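PDB 4TKT: AT-less polyketide synthase, which probably catalyses the decarboxylative Claisen condensation that lengthens the polyketide chain in isomigrastatin biosynthesis, as a ketosynthase domain of an AT-less type I synthase. Local coordinates for residues 22-27 with 370-375; 194-199 with 256-261. All coordinates share one frame; numbering follows the deposited sequence.

Both contacts are buried packing around two helices, 188-202 and 366-380, which form the middle layer of a thiolase-type αβαβα fold. Interaction 1 sets the first turn of helix 24-32 against helix 366-380; interaction 2 sets helix 188-202 against strand 252-260. Their centres lie 19 Å apart, and along the chain interaction 2 is nested within the span closed by interaction 1. They meet where Leu371 CD2 of 370-375 packs at 4.0 Å on Val256 CG1 of 256-261. In ketosynthases the corresponding central helices follow the nucleophilic cysteine and an active-site histidine, so both contacts probably belong to the scaffold behind the condensation site.

Interaction 1: residues 22-27 with 370-375; sequences PDLDTF and GLAKLL
Phe27 and Leu24 reach Ala372 by different first torsions. Phe27 holds CG anti to its backbone N (chi1 -173°), which carries the ring out to helix 366-380, whereas Leu24 has CG anti to the carbonyl carbon (chi1 -72°) and offers its CD2 methyl. The two converge on one small methyl group: Ala372 CB lies 3.8 Å from Leu24 CD2 and 4.0 Å from Phe27 CE2, approaching the ring obliquely. The same CE2 corner also abuts the helix backbone, with Lys373 N 4.0 Å away at the ring edge and near its plane. The contact thus joins the start of helix 24-32, which follows strand 9-17 after a short loop, to a central helix of the thiolase-type fold. Asp23 is the N-cap of helix 24-32: its OD1 accepts from Thr26 N (2.9 Å, N-H...O angle 161°) and from Thr26 OG1 (2.8 Å), the latter arriving on the syn side and tilted from the carboxylate plane. Lys373 extends away from Phe27 to a salt bridge with Glu319, leaving its CB end beside the ring. Met14 touches both Leu24 and Ala372, while the Tyr18 ring meets that of Phe27 at a steep tilt and also packs on Ala372.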
loop_
_atom_site.group_PDB
_atom_site.type_symbol
_atom_site.label_atom_id
_atom_site.label_comp_id
_atom_site.label_asym_id
_atom_site.label_seq_id
_atom_site.Cartn_x
_atom_site.Cartn_y
_atom_site.Cartn_z
ATOM N N PRO A 22 7.820 7.757 -1.019
ATOM C CA PRO A 22 7.541 7.518 0.403
ATOM C C PRO A 22 6.050 7.359 0.694
ATOM O O PRO A 22 5.685 6.776 1.714
ATOM C CB PRO A 22 8.095 8.774 1.088
ATOM C CG PRO A 22 9.064 9.352 0.112
ATOM C CD PRO A 22 8.495 9.045 -1.237
ATOM N N ASP A 23 5.206 7.887 -0.187
ATOM C CA ASP A 23 3.762 7.731 -0.046
ATOM C C ASP A 23 3.089 7.669 -1.410
ATOM O O ASP A 23 3.738 7.859 -2.439
ATOM C CB ASP A 23 3.166 8.866 0.793
ATOM C CG ASP A 23 3.573 10.244 0.298
ATOM O OD1 ASP A 23 3.620 10.461 -0.931
ATOM O OD2 ASP A 23 3.843 11.119 1.147
ATOM N N LEU A 24 1.785 7.418 -1.408
ATOM C CA LEU A 24 1.042 7.200 -2.645
ATOM C C LEU A 24 0.933 8.463 -3.494
ATOM O O LEU A 24 0.936 8.386 -4.724
ATOM C CB LEU A 24 -0.352 6.652 -2.329
ATOM C CG LEU A 24 -0.361 5.200 -1.838
ATOM C CD1 LEU A 24 -1.663 4.852 -1.134
ATOM C CD2 LEU A 24 -0.111 4.253 -3.003
ATOM N N ASP A 25 0.841 9.620 -2.843
ATOM C CA ASP A 25 0.768 10.890 -3.560
ATOM C C ASP A 25 2.018 11.106 -4.405
ATOM O O ASP A 25 1.933 11.524 -5.561
ATOM C CB ASP A 25 0.587 12.063 -2.591
ATOM C CG ASP A 25 -0.777 12.073 -1.925
ATOM O OD1 ASP A 25 -1.714 11.440 -2.457
ATOM O OD2 ASP A 25 -0.913 12.722 -0.868
ATOM N N THR A 26 3.178 10.822 -3.821
ATOM C CA THR A 26 4.439 10.929 -4.542
ATOM C C THR A 26 4.502 9.880 -5.641
ATOM O O THR A 26 5.010 10.136 -6.735
ATOM C CB THR A 26 5.642 10.756 -3.606
ATOM O OG1 THR A 26 5.554 11.703 -2.537
ATOM C CG2 THR A 26 6.941 10.972 -4.363
ATOM N N PHE A 27 3.973 8.698 -5.339
ATOM C CA PHE A 27 3.972 7.588 -6.280
ATOM C C PHE A 27 3.219 7.962 -7.549
ATOM O O PHE A 27 3.647 7.632 -8.653
ATOM C CB PHE A 27 3.365 6.343 -5.630
ATOM C CG PHE A 27 3.467 5.103 -6.472
ATOM C CD1 PHE A 27 4.672 4.733 -7.044
ATOM C CD2 PHE A 27 2.360 4.294 -6.674
ATOM C CE1 PHE A 27 4.769 3.589 -7.812
ATOM C CE2 PHE A 27 2.452 3.148 -7.439
ATOM C CZ PHE A 27 3.657 2.796 -8.010
ATOM N N GLY A 370 1.183 -2.708 -7.910
ATOM C CA GLY A 370 0.424 -2.747 -9.144
ATOM C C GLY A 370 -1.011 -2.310 -8.923
ATOM O O GLY A 370 -1.584 -1.596 -9.744
ATOM N N LEU A 371 -1.592 -2.740 -7.809
ATOM C CA LEU A 371 -2.945 -2.336 -7.450
ATOM C C LEU A 371 -3.006 -0.833 -7.224
ATOM O O LEU A 371 -3.977 -0.178 -7.600
ATOM C CB LEU A 371 -3.418 -3.077 -6.201
ATOM C CG LEU A 371 -4.802 -2.679 -5.694
ATOM C CD1 LEU A 371 -5.842 -2.890 -6.779
ATOM C CD2 LEU A 371 -5.163 -3.461 -4.445
ATOM N N ALA A 372 -1.957 -0.294 -6.612
ATOM C CA ALA A 372 -1.866 1.138 -6.357
ATOM C C ALA A 372 -1.893 1.931 -7.657
ATOM O O ALA A 372 -2.654 2.888 -7.791
ATOM C CB ALA A 372 -0.606 1.454 -5.571
ATOM N N LYS A 373 -1.066 1.524 -8.615
ATOM C CA LYS A 373 -1.006 2.191 -9.910
ATOM C C LYS A 373 -2.361 2.170 -10.605
ATOM O O LYS A 373 -2.780 3.163 -11.199
ATOM C CB LYS A 373 0.046 1.540 -10.809
ATOM C CG LYS A 373 0.084 2.117 -12.216
ATOM C CD LYS A 373 1.101 1.406 -13.088
ATOM C CE LYS A 373 0.911 1.764 -14.554
ATOM N NZ LYS A 373 1.798 0.972 -15.449
ATOM N N LEU A 374 -3.045 1.035 -10.518
ATOM C CA LEU A 374 -4.334 0.871 -11.176
ATOM C C LEU A 374 -5.397 1.757 -10.534
ATOM O O LEU A 374 -6.129 2.451 -11.233
ATOM C CB LEU A 374 -4.769 -0.596 -11.142
ATOM C CG LEU A 374 -6.022 -0.964 -11.939
ATOM C CD1 LEU A 374 -5.998 -0.327 -13.320
ATOM C CD2 LEU A 374 -6.132 -2.474 -12.058
ATOM N N LEU A 375 -5.471 1.736 -9.207
ATOM C CA LEU A 375 -6.447 2.545 -8.484
ATOM C C LEU A 375 -6.189 4.041 -8.662
ATOM O O LEU A 375 -7.128 4.830 -8.770
ATOM C CB LEU A 375 -6.440 2.190 -6.995
ATOM C CG LEU A 375 -6.971 0.806 -6.614
ATOM C CD1 LEU A 375 -6.793 0.564 -5.126
ATOM C CD2 LEU A 375 -8.429 0.665 -7.002
#

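Interaction 2: residues 194-199 with 256-261; sequences HLACAA and VLLRPL
Leu258 carries the strand side of this contact with a single methyl, CD1, which sits against two consecutive residues of helix 188-202. Ala196 CB and Cys197 SG each lie 4.0 Å from Leu258 CD1, the methyl and the sulfur reaching it from different directions. The Leu258 side chain gets there by extending beyond CG: CD1 is anti to CA (chi2 -176°), so this branch reaches furthest from the strand. Cys197 puts SG anti to its own carbonyl carbon (chi1 -72°), which turns the sulfur from CB toward the strand and onto the Leu258 methyl. Contact between the segments is apolar and small, burying 84 Å² in all, with Cys197 CA and Leu258 CA 7.5 Å apart.

Polar groups of both segments find partners beyond the contact. His194 ND1 is hydrogen-bonded to Thr278 OG1, and Arg259 forms salt bridges through NH2 with Asp267 and through NH1 with Asp269. Backbone bonds tie Leu258 to Ala208, and Leu257 to Val12 and Gly13.

Strand 252-260 runs antiparallel between strands 208-214 and 9-17, and its Leu258 faces the central helix layer of the thiolase-type fold. Helix 188-202 lies across that face: Ala196 rests on Ala208 and Ala210 of strand 208-214, while Cys197 and Leu258 both touch Ile275 of strand 273-282.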
loop_
_atom_site.group_PDB
_atom_site.type_symbol
_atom_site.label_atom_id
_atom_site.label_comp_id
_atom_site.label_asym_id
_atom_site.label_seq_id
_atom_site.Cartn_x
_atom_site.Cartn_y
_atom_site.Cartn_z
ATOM N N HIS A 194 -6.671 -12.152 -2.369
ATOM C CA HIS A 194 -7.586 -13.225 -2.732
ATOM C C HIS A 194 -8.170 -13.903 -1.495
ATOM O O HIS A 194 -9.383 -14.065 -1.380
ATOM C CB HIS A 194 -6.871 -14.253 -3.606
ATOM C CG HIS A 194 -7.713 -15.437 -3.958
ATOM N ND1 HIS A 194 -8.688 -15.395 -4.932
ATOM C CD2 HIS A 194 -7.732 -16.696 -3.461
ATOM C CE1 HIS A 194 -9.268 -16.577 -5.021
ATOM N NE2 HIS A 194 -8.707 -17.384 -4.139
ATOM N N LEU A 195 -7.302 -14.291 -0.569
ATOM C CA LEU A 195 -7.741 -14.950 0.654
ATOM C C LEU A 195 -8.531 -14.003 1.551
ATOM O O LEU A 195 -9.479 -14.415 2.217
ATOM C CB LEU A 195 -6.543 -15.514 1.413
ATOM C CG LEU A 195 -5.759 -16.583 0.652
ATOM C CD1 LEU A 195 -4.610 -17.083 1.490
ATOM C CD2 LEU A 195 -6.669 -17.736 0.245
ATOM N N ALA A 196 -8.133 -12.735 1.566
ATOM C CA ALA A 196 -8.841 -11.724 2.342
ATOM C C ALA A 196 -10.274 -11.562 1.847
ATOM O O ALA A 196 -11.211 -11.521 2.642
ATOM C CB ALA A 196 -8.107 -10.393 2.280
ATOM N N CYS A 197 -10.438 -11.476 0.532
ATOM C CA CYS A 197 -11.759 -11.306 -0.059
ATOM C C CYS A 197 -12.638 -12.519 0.211
ATOM O O CYS A 197 -13.844 -12.385 0.428
ATOM C CB CYS A 197 -11.650 -11.054 -1.565
ATOM S SG CYS A 197 -11.002 -9.414 -1.996
ATOM N N ALA A 198 -12.028 -13.699 0.205
ATOM C CA ALA A 198 -12.749 -14.935 0.486
ATOM C C ALA A 198 -13.233 -14.963 1.930
ATOM O O ALA A 198 -14.353 -15.384 2.209
ATOM C CB ALA A 198 -11.869 -16.143 0.199
ATOM N N ALA A 199 -12.379 -14.509 2.842
ATOM C CA ALA A 199 -12.710 -14.477 4.262
ATOM C C ALA A 199 -13.856 -13.507 4.540
ATOM O O ALA A 199 -14.750 -13.799 5.334
ATOM C CB ALA A 199 -11.485 -14.104 5.083
ATOM N N VAL A 256 -4.004 -2.598 1.761
ATOM C CA VAL A 256 -5.340 -2.047 1.589
ATOM C C VAL A 256 -6.249 -2.535 2.707
ATOM O O VAL A 256 -6.081 -3.644 3.217
ATOM C CB VAL A 256 -5.956 -2.435 0.230
ATOM C CG1 VAL A 256 -5.343 -1.618 -0.887
ATOM C CG2 VAL A 256 -5.782 -3.920 -0.030
ATOM N N LEU A 257 -7.201 -1.696 3.099
ATOM C CA LEU A 257 -8.235 -2.107 4.036
ATOM C C LEU A 257 -9.467 -2.522 3.243
ATOM O O LEU A 257 -10.041 -1.716 2.511
ATOM C CB LEU A 257 -8.570 -0.982 5.018
ATOM C CG LEU A 257 -9.372 -1.388 6.259
ATOM C CD1 LEU A 257 -8.651 -2.478 7.033
ATOM C CD2 LEU A 257 -9.631 -0.190 7.156
ATOM N N LEU A 258 -9.861 -3.785 3.380
ATOM C CA LEU A 258 -10.949 -4.335 2.579
ATOM C C LEU A 258 -12.226 -4.528 3.388
ATOM O O LEU A 258 -12.182 -4.806 4.586
ATOM C CB LEU A 258 -10.525 -5.661 1.952
ATOM C CG LEU A 258 -9.299 -5.586 1.045
ATOM C CD1 LEU A 258 -9.036 -6.936 0.403
ATOM C CD2 LEU A 258 -9.492 -4.510 -0.009
ATOM N N ARG A 259 -13.361 -4.405 2.710
ATOM C CA ARG A 259 -14.659 -4.414 3.369
ATOM C C ARG A 259 -15.781 -4.648 2.357
ATOM O O ARG A 259 -15.714 -4.147 1.237
ATOM C CB ARG A 259 -14.868 -3.089 4.100
ATOM C CG ARG A 259 -16.095 -3.039 4.964
ATOM C CD ARG A 259 -16.088 -1.819 5.853
ATOM N NE ARG A 259 -17.106 -1.936 6.887
ATOM C CZ ARG A 259 -17.432 -0.961 7.724
ATOM N NH1 ARG A 259 -16.818 0.211 7.639
ATOM N NH2 ARG A 259 -18.372 -1.157 8.637
ATOM N N PRO A 260 -16.808 -5.429 2.741
ATOM C CA PRO A 260 -17.986 -5.592 1.879
ATOM C C PRO A 260 -18.595 -4.242 1.513
ATOM O O PRO A 260 -18.818 -3.418 2.398
ATOM C CB PRO A 260 -18.945 -6.412 2.744
ATOM C CG PRO A 260 -18.054 -7.185 3.647
ATOM C CD PRO A 260 -16.879 -6.288 3.936
ATOM N N LEU A 261 -18.851 -4.031 0.226
ATOM C CA LEU A 261 -19.282 -2.735 -0.292
ATOM C C LEU A 261 -20.492 -2.160 0.439
ATOM O O LEU A 261 -20.543 -0.962 0.715
ATOM C CB LEU A 261 -19.593 -2.847 -1.786
ATOM C CG LEU A 261 -19.962 -1.545 -2.496
ATOM C CD1 LEU A 261 -18.908 -0.481 -2.240
ATOM C CD2 LEU A 261 -20.122 -1.787 -3.984
#